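PDB 4RM7: acyl-CoA dehydrogenase from Slackia heliotrinireducens, which is of undefined specific function but belongs to the acyl-CoA dehydrogenase family, whose members combine helical N- and C-terminal domains with a beta-sheet middle domain. Local coordinates for residues V19-E24 with E79-I83; L254-Q258 with L295-R299; E290-K294 with E332-A337; P327-T331 with C359-Q363. All blocks are in the same frame, centred on the assembly; numbering follows the deposited sequence.

Contact 1 (V19-E24 with E79-I83); sequences VREYGE and ELSRI
G23 and L80 bring two helices of the N-terminal domain together: the segments V19-E24 and E79-I83 run in broadly the same direction, inclined by 34° with their axes 9.4 Å apart at closest approach, and the CA atoms of G23 and L80 are 5.9 Å apart. I83 CD1 and L80 CD2 both lie close to G23 CA, which carries no side chain. V19 meets L80 at about a right angle, CG1 resting on CD2 of the leucine at 3.5 Å. The same L80 CD2 touches the Y22 ring at its edge, 3.8 Å from CD2 of the tyrosine, while the Y22 hydroxyl is bound to the carbonyl of V45. I83 lays CG2 against the G23 carbonyl O at 3.6 Å, and its CD1 reaches R20 CA. Beside this apolar strip sits a salt-bridge network. R82 grips E79 side-on with NE and NH2, one nitrogen to each carboxylate oxygen; the R82 NE to E79 OE1 bond is 2.7 Å long. A bend in E79 (chi2 58°) turns the carboxylate along its own helix toward R82. R20 adds a weak bond, NH1 to E79 OE2 at 3.4 Å, with the guanidinium plane turned 81° from the carboxylate plane; its firmer partner is N17. A water joins R82 NH2 to E24 OE2, and R82 NH1 reaches E262 of helix 234-270. With two arginines around it, the mostly buried E79 carboxylate is probably held as an anion, and R82 carries this charge network across to the C-terminal domain.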
loop_
_atom_site.group_PDB
_atom_site.type_symbol
_atom_site.label_atom_id
_atom_site.label_comp_id
_atom_site.label_asym_id
_atom_site.label_seq_id
_atom_site.Cartn_x
_atom_site.Cartn_y
_atom_site.Cartn_z
ATOM N N VAL A 19 -36.938 0.707 -5.037
ATOM C CA VAL A 19 -36.109 -0.190 -4.243
ATOM C C VAL A 19 -35.797 0.407 -2.869
ATOM O O VAL A 19 -35.851 -0.290 -1.866
ATOM C CB VAL A 19 -34.821 -0.530 -4.987
ATOM C CG1 VAL A 19 -33.870 -1.307 -4.086
ATOM C CG2 VAL A 19 -35.160 -1.338 -6.234
ATOM N N ARG A 20 -35.503 1.703 -2.837
ATOM C CA ARG A 20 -35.199 2.412 -1.594
ATOM C C ARG A 20 -36.397 2.477 -0.640
ATOM O O ARG A 20 -36.237 2.446 0.579
ATOM C CB ARG A 20 -34.700 3.829 -1.913
ATOM C CG ARG A 20 -34.468 4.721 -0.708
ATOM C CD ARG A 20 -33.667 5.981 -1.067
ATOM N NE ARG A 20 -34.057 6.574 -2.349
ATOM C CZ ARG A 20 -33.263 6.641 -3.418
ATOM N NH1 ARG A 20 -32.016 6.164 -3.373
ATOM N NH2 ARG A 20 -33.717 7.195 -4.531
ATOM N N GLU A 21 -37.600 2.569 -1.190
ATOM C CA GLU A 21 -38.798 2.589 -0.363
ATOM C C GLU A 21 -39.030 1.180 0.224
ATOM O O GLU A 21 -39.396 1.032 1.382
ATOM C CB GLU A 21 -39.997 3.096 -1.180
ATOM C CG GLU A 21 -41.345 2.621 -0.718
ATOM C CD GLU A 21 -42.490 3.411 -1.346
ATOM O OE1 GLU A 21 -42.293 4.622 -1.625
ATOM O OE2 GLU A 21 -43.582 2.817 -1.551
ATOM N N TYR A 22 -38.782 0.150 -0.566
ATOM C CA TYR A 22 -38.851 -1.209 -0.060
ATOM C C TYR A 22 -37.804 -1.502 1.008
ATOM O O TYR A 22 -38.106 -2.097 2.027
ATOM C CB TYR A 22 -38.716 -2.199 -1.221
ATOM C CG TYR A 22 -38.344 -3.610 -0.836
ATOM C CD1 TYR A 22 -39.266 -4.455 -0.273
ATOM C CD2 TYR A 22 -37.073 -4.087 -1.042
ATOM C CE1 TYR A 22 -38.933 -5.736 0.082
ATOM C CE2 TYR A 22 -36.733 -5.367 -0.694
ATOM C CZ TYR A 22 -37.670 -6.185 -0.131
ATOM O OH TYR A 22 -37.332 -7.458 0.216
ATOM N N GLY A 23 -36.568 -1.094 0.766
ATOM C CA GLY A 23 -35.496 -1.380 1.692
ATOM C C GLY A 23 -35.648 -0.703 3.027
ATOM O O GLY A 23 -35.438 -1.291 4.068
ATOM N N GLU A 24 -36.031 0.556 2.978
ATOM C CA GLU A 24 -36.210 1.347 4.165
ATOM C C GLU A 24 -37.322 0.792 5.013
ATOM O O GLU A 24 -37.272 0.844 6.228
ATOM C CB GLU A 24 -36.469 2.793 3.801
ATOM C CG GLU A 24 -35.195 3.588 3.663
ATOM C CD GLU A 24 -35.430 4.945 3.066
ATOM O OE1 GLU A 24 -36.588 5.375 3.005
ATOM O OE2 GLU A 24 -34.455 5.583 2.658
ATOM N N GLU A 79 -28.279 -0.934 -3.932
ATOM C CA GLU A 79 -29.116 -0.169 -3.022
ATOM C C GLU A 79 -29.591 -0.974 -1.812
ATOM O O GLU A 79 -29.636 -0.446 -0.700
ATOM C CB GLU A 79 -30.325 0.415 -3.760
ATOM C CG GLU A 79 -31.242 1.321 -2.900
ATOM C CD GLU A 79 -30.547 2.554 -2.255
ATOM O OE1 GLU A 79 -29.315 2.768 -2.398
ATOM O OE2 GLU A 79 -31.259 3.329 -1.588
ATOM N N LEU A 80 -29.936 -2.245 -2.012
ATOM C CA LEU A 80 -30.413 -3.059 -0.901
ATOM C C LEU A 80 -29.257 -3.350 0.054
ATOM O O LEU A 80 -29.441 -3.383 1.267
ATOM C CB LEU A 80 -31.042 -4.363 -1.409
ATOM C CG LEU A 80 -32.345 -4.101 -2.162
ATOM C CD1 LEU A 80 -32.927 -5.371 -2.672
ATOM C CD2 LEU A 80 -33.344 -3.363 -1.271
ATOM N N SER A 81 -28.067 -3.542 -0.501
ATOM C CA SER A 81 -26.873 -3.791 0.301
ATOM C C SER A 81 -26.490 -2.545 1.063
ATOM O O SER A 81 -25.940 -2.632 2.163
ATOM C CB SER A 81 -25.694 -4.233 -0.570
ATOM O OG SER A 81 -26.040 -5.354 -1.360
ATOM N N ARG A 82 -26.783 -1.386 0.472
ATOM C CA ARG A 82 -26.467 -0.112 1.107
ATOM C C ARG A 82 -27.373 0.133 2.303
ATOM O O ARG A 82 -26.903 0.443 3.391
ATOM C CB ARG A 82 -26.606 1.047 0.124
ATOM C CG ARG A 82 -26.227 2.409 0.713
ATOM C CD ARG A 82 -26.645 3.546 -0.223
ATOM N NE ARG A 82 -28.085 3.713 -0.245
ATOM C CZ ARG A 82 -28.769 4.263 0.755
ATOM N NH1 ARG A 82 -28.129 4.692 1.842
ATOM N NH2 ARG A 82 -30.086 4.372 0.681
ATOM N N ILE A 83 -28.678 0.007 2.080
ATOM C CA ILE A 83 -29.657 0.208 3.135
ATOM C C ILE A 83 -29.485 -0.825 4.243
ATOM O O ILE A 83 -29.546 -0.483 5.413
ATOM C CB ILE A 83 -31.100 0.141 2.588
ATOM C CG1 ILE A 83 -31.377 1.308 1.642
ATOM C CG2 ILE A 83 -32.120 0.136 3.724
ATOM C CD1 ILE A 83 -32.562 1.056 0.750
HETATM O O HOH W 1 -31.668 4.839 3.043
#

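Contact 2 (L254-Q258 with L295-R299); sequences LGEAQ and LTNMR
R299 lies against L254 and Q258 where the segments L254-Q258 and L295-R299 pass nearly antiparallel, at 160°, with axes 10.5 Å apart. Its CB packs on L254 CD2 at 4.0 Å, and CG continues along the same methyl. A turn about the CG-CD bond (chi3 -75°) folds the guanidinium back over the leucine: NE stays near L254 CD2 while forming a salt bridge to E78, and L254 CD1 lies over one face of the planar group, toward its rim. At the tip, NH2 gives Q258 OE1 a nearly straight hydrogen bond of 2.9 Å (173°) within the guanidinium plane. NH1 holds a water that also donates to Q258 OE1, so the amide oxygen is gripped twice and the buried charge has polar partners at its edge. Q258 NE2 turns to Y384 of a second subunit. The rest of the contact is apolar: L254 CD1 rests on the CB of M298, a selenomethionine, at 3.8 Å, and L295 CD2 touches both L254 CD1 and A257 CB, the latter at 4.0 Å. L295 CD1 in turn lies against the Q258 amide. The pair belongs to the antiparallel helical bundle that forms the C-terminal domain of the acyl-CoA dehydrogenase fold, here with its buried arginine close to a subunit interface.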
loop_
_atom_site.group_PDB
_atom_site.type_symbol
_atom_site.label_atom_id
_atom_site.label_comp_id
_atom_site.label_asym_id
_atom_site.label_seq_id
_atom_site.Cartn_x
_atom_site.Cartn_y
_atom_site.Cartn_z
ATOM N N LEU A 254 -19.908 -3.005 -3.122
ATOM C CA LEU A 254 -19.987 -1.564 -3.259
ATOM C C LEU A 254 -21.064 -0.997 -2.326
ATOM O O LEU A 254 -20.861 -0.016 -1.607
ATOM C CB LEU A 254 -20.289 -1.214 -4.707
ATOM C CG LEU A 254 -20.686 0.218 -5.029
ATOM C CD1 LEU A 254 -19.556 1.188 -4.664
ATOM C CD2 LEU A 254 -21.082 0.318 -6.506
ATOM N N GLY A 255 -22.218 -1.634 -2.352
ATOM C CA GLY A 255 -23.322 -1.222 -1.525
ATOM C C GLY A 255 -22.962 -1.274 -0.059
ATOM O O GLY A 255 -23.198 -0.311 0.670
ATOM N N GLU A 256 -22.403 -2.392 0.391
ATOM C CA GLU A 256 -22.095 -2.522 1.806
ATOM C C GLU A 256 -21.020 -1.506 2.196
ATOM O O GLU A 256 -21.117 -0.862 3.242
ATOM C CB GLU A 256 -21.643 -3.938 2.143
ATOM C CG GLU A 256 -22.706 -4.985 1.941
ATOM C CD GLU A 256 -22.390 -6.267 2.696
ATOM O OE1 GLU A 256 -22.155 -7.313 2.050
ATOM O OE2 GLU A 256 -22.386 -6.232 3.942
ATOM N N ALA A 257 -19.996 -1.379 1.348
ATOM C CA ALA A 257 -18.932 -0.414 1.567
ATOM C C ALA A 257 -19.517 0.990 1.694
ATOM O O ALA A 257 -19.118 1.788 2.544
ATOM C CB ALA A 257 -17.897 -0.474 0.412
ATOM N N GLN A 258 -20.492 1.277 0.851
ATOM C CA GLN A 258 -21.118 2.582 0.870
ATOM C C GLN A 258 -21.829 2.822 2.215
ATOM O O GLN A 258 -21.874 3.957 2.705
ATOM C CB GLN A 258 -22.092 2.706 -0.304
ATOM C CG GLN A 258 -22.791 4.035 -0.376
ATOM C CD GLN A 258 -21.824 5.167 -0.626
ATOM O OE1 GLN A 258 -21.257 5.263 -1.702
ATOM N NE2 GLN A 258 -21.633 6.035 0.369
ATOM N N LEU A 295 -14.633 4.378 -3.414
ATOM C CA LEU A 295 -16.041 4.156 -3.748
ATOM C C LEU A 295 -16.314 4.607 -5.179
ATOM O O LEU A 295 -17.038 3.937 -5.924
ATOM C CB LEU A 295 -16.968 4.907 -2.804
ATOM C CG LEU A 295 -17.116 4.430 -1.376
ATOM C CD1 LEU A 295 -17.920 5.452 -0.578
ATOM C CD2 LEU A 295 -17.801 3.068 -1.409
ATOM N N THR A 296 -15.735 5.749 -5.553
ATOM C CA THR A 296 -15.884 6.275 -6.912
ATOM C C THR A 296 -15.375 5.257 -7.930
ATOM O O THR A 296 -16.051 4.955 -8.906
ATOM C CB THR A 296 -15.132 7.611 -7.097
ATOM O OG1 THR A 296 -15.483 8.507 -6.035
ATOM C CG2 THR A 296 -15.507 8.267 -8.431
ATOM N N ASN A 297 -14.187 4.723 -7.686
ATOM C CA ASN A 297 -13.583 3.742 -8.579
ATOM C C ASN A 297 -14.410 2.443 -8.665
ATOM O O ASN A 297 -14.712 1.964 -9.749
ATOM C CB ASN A 297 -12.133 3.448 -8.133
ATOM C CG ASN A 297 -11.167 4.597 -8.450
ATOM O OD1 ASN A 297 -11.460 5.463 -9.277
ATOM N ND2 ASN A 297 -9.999 4.589 -7.811
HETATM N N MSE A 298 -14.781 1.888 -7.517
HETATM C CA MSE A 298 -15.641 0.715 -7.464
HETATM C C MSE A 298 -16.891 0.867 -8.312
HETATM O O MSE A 298 -17.231 -0.030 -9.088
HETATM C CB MSE A 298 -16.069 0.424 -6.034
HETATM C CG MSE A 298 -14.959 -0.045 -5.121
HETATM SE SE MSE A 298 -15.726 -0.418 -3.363
HETATM C CE MSE A 298 -14.646 0.811 -2.321
ATOM N N ARG A 299 -17.564 2.004 -8.153
ATOM C CA ARG A 299 -18.852 2.248 -8.795
ATOM C C ARG A 299 -18.658 2.357 -10.296
ATOM O O ARG A 299 -19.408 1.779 -11.075
ATOM C CB ARG A 299 -19.509 3.512 -8.227
ATOM C CG ARG A 299 -20.936 3.739 -8.693
ATOM C CD ARG A 299 -21.667 4.796 -7.849
ATOM N NE ARG A 299 -22.043 4.265 -6.544
ATOM C CZ ARG A 299 -21.613 4.723 -5.368
ATOM N NH1 ARG A 299 -20.760 5.747 -5.309
ATOM N NH2 ARG A 299 -22.027 4.129 -4.243
HETATM O O HOH W 2 -20.103 7.274 -2.915
#

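Contact 3 (E290-K294 with E332-A337)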
loop_
_atom_site.group_PDB
_atom_site.type_symbol
_atom_site.label_atom_id
_atom_site.label_comp_id
_atom_site.label_asym_id
_atom_site.label_seq_id
_atom_site.Cartn_x
_atom_site.Cartn_y
_atom_site.Cartn_z
ATOM N N GLU A 290 -9.799 9.365 0.827
ATOM C CA GLU A 290 -9.284 8.078 0.354
ATOM C C GLU A 290 -10.448 7.087 0.116
ATOM O O GLU A 290 -10.543 6.442 -0.923
ATOM C CB GLU A 290 -8.291 7.522 1.369
ATOM C CG GLU A 290 -7.471 6.395 0.857
ATOM C CD GLU A 290 -6.254 6.889 0.097
ATOM O OE1 GLU A 290 -5.634 7.890 0.537
ATOM O OE2 GLU A 290 -5.932 6.280 -0.947
HETATM N N MSE A 291 -11.359 7.012 1.082
HETATM C CA MSE A 291 -12.559 6.182 0.966
HETATM C C MSE A 291 -13.492 6.597 -0.180
HETATM O O MSE A 291 -14.006 5.745 -0.903
HETATM C CB MSE A 291 -13.332 6.203 2.281
HETATM C CG MSE A 291 -12.617 5.473 3.404
HETATM SE SE MSE A 291 -13.095 6.154 5.167
HETATM C CE MSE A 291 -14.726 5.112 5.524
ATOM N N GLU A 292 -13.727 7.893 -0.343
ATOM C CA GLU A 292 -14.605 8.323 -1.408
ATOM C C GLU A 292 -13.960 8.054 -2.783
ATOM O O GLU A 292 -14.668 7.778 -3.756
ATOM C CB GLU A 292 -14.970 9.799 -1.245
ATOM C CG GLU A 292 -16.159 10.234 -2.128
ATOM C CD GLU A 292 -17.473 9.480 -1.808
ATOM O OE1 GLU A 292 -17.670 9.082 -0.655
ATOM O OE2 GLU A 292 -18.323 9.291 -2.702
ATOM N N VAL A 293 -12.632 8.113 -2.869
ATOM C CA VAL A 293 -11.953 7.774 -4.117
ATOM C C VAL A 293 -12.177 6.299 -4.452
ATOM O O VAL A 293 -12.493 5.940 -5.592
ATOM C CB VAL A 293 -10.447 8.021 -4.060
ATOM C CG1 VAL A 293 -9.772 7.304 -5.211
ATOM C CG2 VAL A 293 -10.129 9.499 -4.100
ATOM N N LYS A 294 -12.017 5.444 -3.450
ATOM C CA LYS A 294 -12.220 4.024 -3.680
ATOM C C LYS A 294 -13.668 3.731 -4.073
ATOM O O LYS A 294 -13.902 2.945 -4.990
ATOM C CB LYS A 294 -11.802 3.216 -2.451
ATOM C CG LYS A 294 -10.289 3.233 -2.276
ATOM C CD LYS A 294 -9.857 2.492 -1.055
ATOM C CE LYS A 294 -8.383 2.712 -0.810
ATOM N NZ LYS A 294 -7.934 2.041 0.445
ATOM N N GLU A 332 -11.151 -2.406 2.526
ATOM C CA GLU A 332 -10.325 -1.312 3.036
ATOM C C GLU A 332 -11.190 -0.128 3.494
ATOM O O GLU A 332 -10.928 0.478 4.553
ATOM C CB GLU A 332 -9.308 -0.875 1.972
ATOM C CG GLU A 332 -8.343 -1.990 1.594
ATOM C CD GLU A 332 -7.360 -1.623 0.486
ATOM O OE1 GLU A 332 -7.460 -0.507 -0.081
ATOM O OE2 GLU A 332 -6.479 -2.463 0.198
ATOM N N VAL A 333 -12.226 0.189 2.711
ATOM C CA VAL A 333 -13.172 1.214 3.119
ATOM C C VAL A 333 -13.856 0.853 4.447
ATOM O O VAL A 333 -13.919 1.666 5.387
ATOM C CB VAL A 333 -14.232 1.457 2.037
ATOM C CG1 VAL A 333 -15.319 2.424 2.543
ATOM C CG2 VAL A 333 -13.573 2.034 0.826
ATOM N N ALA A 334 -14.371 -0.363 4.530
ATOM C CA ALA A 334 -15.038 -0.779 5.751
ATOM C C ALA A 334 -14.072 -0.729 6.952
ATOM O O ALA A 334 -14.433 -0.265 8.033
ATOM C CB ALA A 334 -15.613 -2.160 5.573
ATOM N N SER A 335 -12.837 -1.177 6.745
ATOM C CA SER A 335 -11.823 -1.133 7.793
ATOM C C SER A 335 -11.497 0.303 8.247
ATOM O O SER A 335 -11.373 0.565 9.456
ATOM C CB SER A 335 -10.547 -1.828 7.325
ATOM O OG SER A 335 -9.610 -1.900 8.391
ATOM N N ASP A 336 -11.349 1.212 7.278
ATOM C CA ASP A 336 -11.151 2.639 7.558
ATOM C C ASP A 336 -12.329 3.238 8.306
ATOM O O ASP A 336 -12.145 4.083 9.194
ATOM C CB ASP A 336 -10.921 3.441 6.272
ATOM C CG ASP A 336 -9.501 3.308 5.744
ATOM O OD1 ASP A 336 -8.576 3.230 6.579
ATOM O OD2 ASP A 336 -9.316 3.268 4.496
ATOM N N ALA A 337 -13.535 2.808 7.945
ATOM C CA ALA A 337 -14.723 3.216 8.691
ATOM C C ALA A 337 -14.643 2.746 10.140
ATOM O O ALA A 337 -14.934 3.522 11.047
ATOM C CB ALA A 337 -15.981 2.686 8.042
#
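M291 packs against V333, D336 and A337 where two consecutive long helices of the C-terminal bundle form an antiparallel pair. The segments E290-K294 and E332-A337 meet at 156° with axes 9.8 Å apart, and the CA atoms of M291 and V333 are separated by 5.4 Å. The tightly packed half centres on M291, a selenomethionine. Its chain lies alongside that of D336, running the other way, and puts SE 3.6 Å from D336 CB; a bend at chi3 (85°) then swings CE onto the facing helix, 3.7 Å from A337 CB and close to both V333 O and V333 CG1. The terminal methyl therefore lies over a turn of backbone, where the V333 carbonyl is already engaged by A337 N. M261 and A264 of helix 234-270 cover the same M291 and make this side a three-helix junction. The other half is more open and held by charge. K294 shares V333 with the core, its CB 3.9 Å from V333 CG2, but from there the extended chain runs outward along the partly exposed edge. It crosses E332 at about a right angle, and NZ forms a salt bridge of 2.6 Å with E332 OE1. The K294 side chain also touches Y325. On the far side of the helix, E292 reaches Y384 of the second subunit, so helix 282-311 also serves the assembly. The lysine ammonium approaches E332 OE1 from the anti side, 25° out of the carboxylate plane, while D336 OD2 remains 4.5 Å from K294 NZ, too long for a salt bridge.

Contact 4 (P327-T331 with C359-Q363); sequences PKAAT and CRGYQ
T331 sets its hydroxyl against the backbone of C359, OG1 lying 3.2 Å from C359 C, but its approach to C359 O has too poor an angle for a bond, and no hydrogen bond links the segments P327-T331 and C359-Q363. Packing joins them instead. A330 CB rests on C359 SG at 3.8 Å, and P327 CB meets Y362 CB at 3.7 Å while also touching CG of Q363. The Q363 side chain, extended beyond CG, lies obliquely across K328, its CD 3.9 Å from K328 CA. In the next shell, T331 OG1 is satisfied within its own helix: it donates to P327 O at 2.9 Å, and T331 N reaches that oxygen from the opposite face of the carbonyl plane. Beyond CB, Y362 leads away from P327, its hydroxyl bound to E256 of helix 234-270. Q363 NE2 is held by D369. The CB of R360 points away from helix 316-341 of its own chain, and its guanidinium bonds with Q339 and the S335 carbonyl of the third subunit. P327 pairs with Q363 and T331 with C359, so helices 316-341 and 351-362 run in opposite directions here, an antiparallel pair within the helical C-terminal domain of this family.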
loop_
_atom_site.group_PDB
_atom_site.type_symbol
_atom_site.label_atom_id
_atom_site.label_comp_id
_atom_site.label_asym_id
_atom_site.label_seq_id
_atom_site.Cartn_x
_atom_site.Cartn_y
_atom_site.Cartn_z
ATOM N N PRO A 327 -13.683 -6.007 -4.296
ATOM C CA PRO A 327 -13.833 -6.549 -2.939
ATOM C C PRO A 327 -12.704 -6.114 -2.008
ATOM O O PRO A 327 -12.964 -5.783 -0.848
ATOM C CB PRO A 327 -13.811 -8.066 -3.161
ATOM C CG PRO A 327 -14.297 -8.247 -4.566
ATOM C CD PRO A 327 -13.691 -7.081 -5.313
ATOM N N LYS A 328 -11.472 -6.070 -2.501
ATOM C CA LYS A 328 -10.382 -5.647 -1.630
ATOM C C LYS A 328 -10.564 -4.168 -1.268
ATOM O O LYS A 328 -10.401 -3.776 -0.106
ATOM C CB LYS A 328 -9.036 -5.883 -2.291
ATOM C CG LYS A 328 -7.864 -5.612 -1.386
ATOM C CD LYS A 328 -6.611 -5.550 -2.191
ATOM C CE LYS A 328 -5.397 -5.802 -1.328
ATOM N NZ LYS A 328 -4.138 -5.678 -2.129
ATOM N N ALA A 329 -10.928 -3.350 -2.256
ATOM C CA ALA A 329 -11.196 -1.939 -1.996
ATOM C C ALA A 329 -12.330 -1.792 -0.997
ATOM O O ALA A 329 -12.260 -0.963 -0.086
ATOM C CB ALA A 329 -11.525 -1.215 -3.263
ATOM N N ALA A 330 -13.368 -2.607 -1.160
ATOM C CA ALA A 330 -14.502 -2.529 -0.253
ATOM C C ALA A 330 -14.069 -2.839 1.190
ATOM O O ALA A 330 -14.508 -2.172 2.137
ATOM C CB ALA A 330 -15.596 -3.459 -0.692
ATOM N N THR A 331 -13.197 -3.835 1.347
ATOM C CA THR A 331 -12.734 -4.241 2.668
ATOM C C THR A 331 -11.942 -3.112 3.319
ATOM O O THR A 331 -12.066 -2.875 4.511
ATOM C CB THR A 331 -11.877 -5.525 2.612
ATOM O OG1 THR A 331 -12.627 -6.559 1.974
ATOM C CG2 THR A 331 -11.522 -6.000 4.007
ATOM N N CYS A 359 -17.245 -7.979 3.485
ATOM C CA CYS A 359 -16.443 -7.583 2.329
ATOM C C CYS A 359 -15.192 -8.449 2.178
ATOM O O CYS A 359 -14.804 -8.789 1.069
ATOM C CB CYS A 359 -16.090 -6.117 2.423
ATOM S SG CYS A 359 -17.549 -5.046 2.160
ATOM N N ARG A 360 -14.596 -8.857 3.294
ATOM C CA ARG A 360 -13.448 -9.755 3.247
ATOM C C ARG A 360 -13.816 -11.042 2.541
ATOM O O ARG A 360 -12.998 -11.607 1.834
ATOM C CB ARG A 360 -12.932 -10.074 4.651
ATOM C CG ARG A 360 -11.679 -10.945 4.663
ATOM C CD ARG A 360 -10.480 -10.155 4.160
ATOM N NE ARG A 360 -9.272 -10.963 3.913
ATOM C CZ ARG A 360 -9.144 -11.857 2.932
ATOM N NH1 ARG A 360 -10.162 -12.103 2.111
ATOM N NH2 ARG A 360 -8.005 -12.527 2.790
ATOM N N GLY A 361 -15.051 -11.492 2.737
ATOM C CA GLY A 361 -15.558 -12.705 2.109
ATOM C C GLY A 361 -15.727 -12.584 0.598
ATOM O O GLY A 361 -15.525 -13.531 -0.154
ATOM N N TYR A 362 -16.083 -11.400 0.139
ATOM C CA TYR A 362 -16.157 -11.152 -1.284
ATOM C C TYR A 362 -14.819 -11.381 -2.016
ATOM O O TYR A 362 -14.794 -11.618 -3.213
ATOM C CB TYR A 362 -16.668 -9.733 -1.507
ATOM C CG TYR A 362 -18.114 -9.553 -1.092
ATOM C CD1 TYR A 362 -19.030 -10.597 -1.213
ATOM C CD2 TYR A 362 -18.562 -8.350 -0.570
ATOM C CE1 TYR A 362 -20.352 -10.434 -0.841
ATOM C CE2 TYR A 362 -19.883 -8.177 -0.201
ATOM C CZ TYR A 362 -20.774 -9.216 -0.342
ATOM O OH TYR A 362 -22.083 -9.036 0.029
ATOM N N GLN A 363 -13.707 -11.344 -1.298
ATOM C CA GLN A 363 -12.420 -11.616 -1.924
ATOM C C GLN A 363 -12.243 -13.089 -2.284
ATOM O O GLN A 363 -11.323 -13.413 -3.025
ATOM C CB GLN A 363 -11.285 -11.165 -1.026
ATOM C CG GLN A 363 -11.188 -9.652 -0.893
ATOM C CD GLN A 363 -9.954 -9.226 -0.105
ATOM O OE1 GLN A 363 -10.061 -8.576 0.931
ATOM N NE2 GLN A 363 -8.778 -9.594 -0.599
#

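Contact 1 comes first along the chain and joins two helices of the N-terminal domain; the other three lie in the C-terminal domain. Contacts 2 and 3 share helix 282-311, with centres about 9 Å apart, and touch through M298 and V333. Contacts 3 and 4 share helix 316-341, where their segments adjoin, with centres about 11 Å apart. In sequence, the segments of contact 3 alternate with those of contact 2 and with those of contact 4. Contact 1 lies about 15 Å from contact 2, centre to centre, and R82 packs on Q258 between them. The contacts thus link the N-terminal helices through helix 234-270 to the C-terminal helices that meet neighbouring subunits.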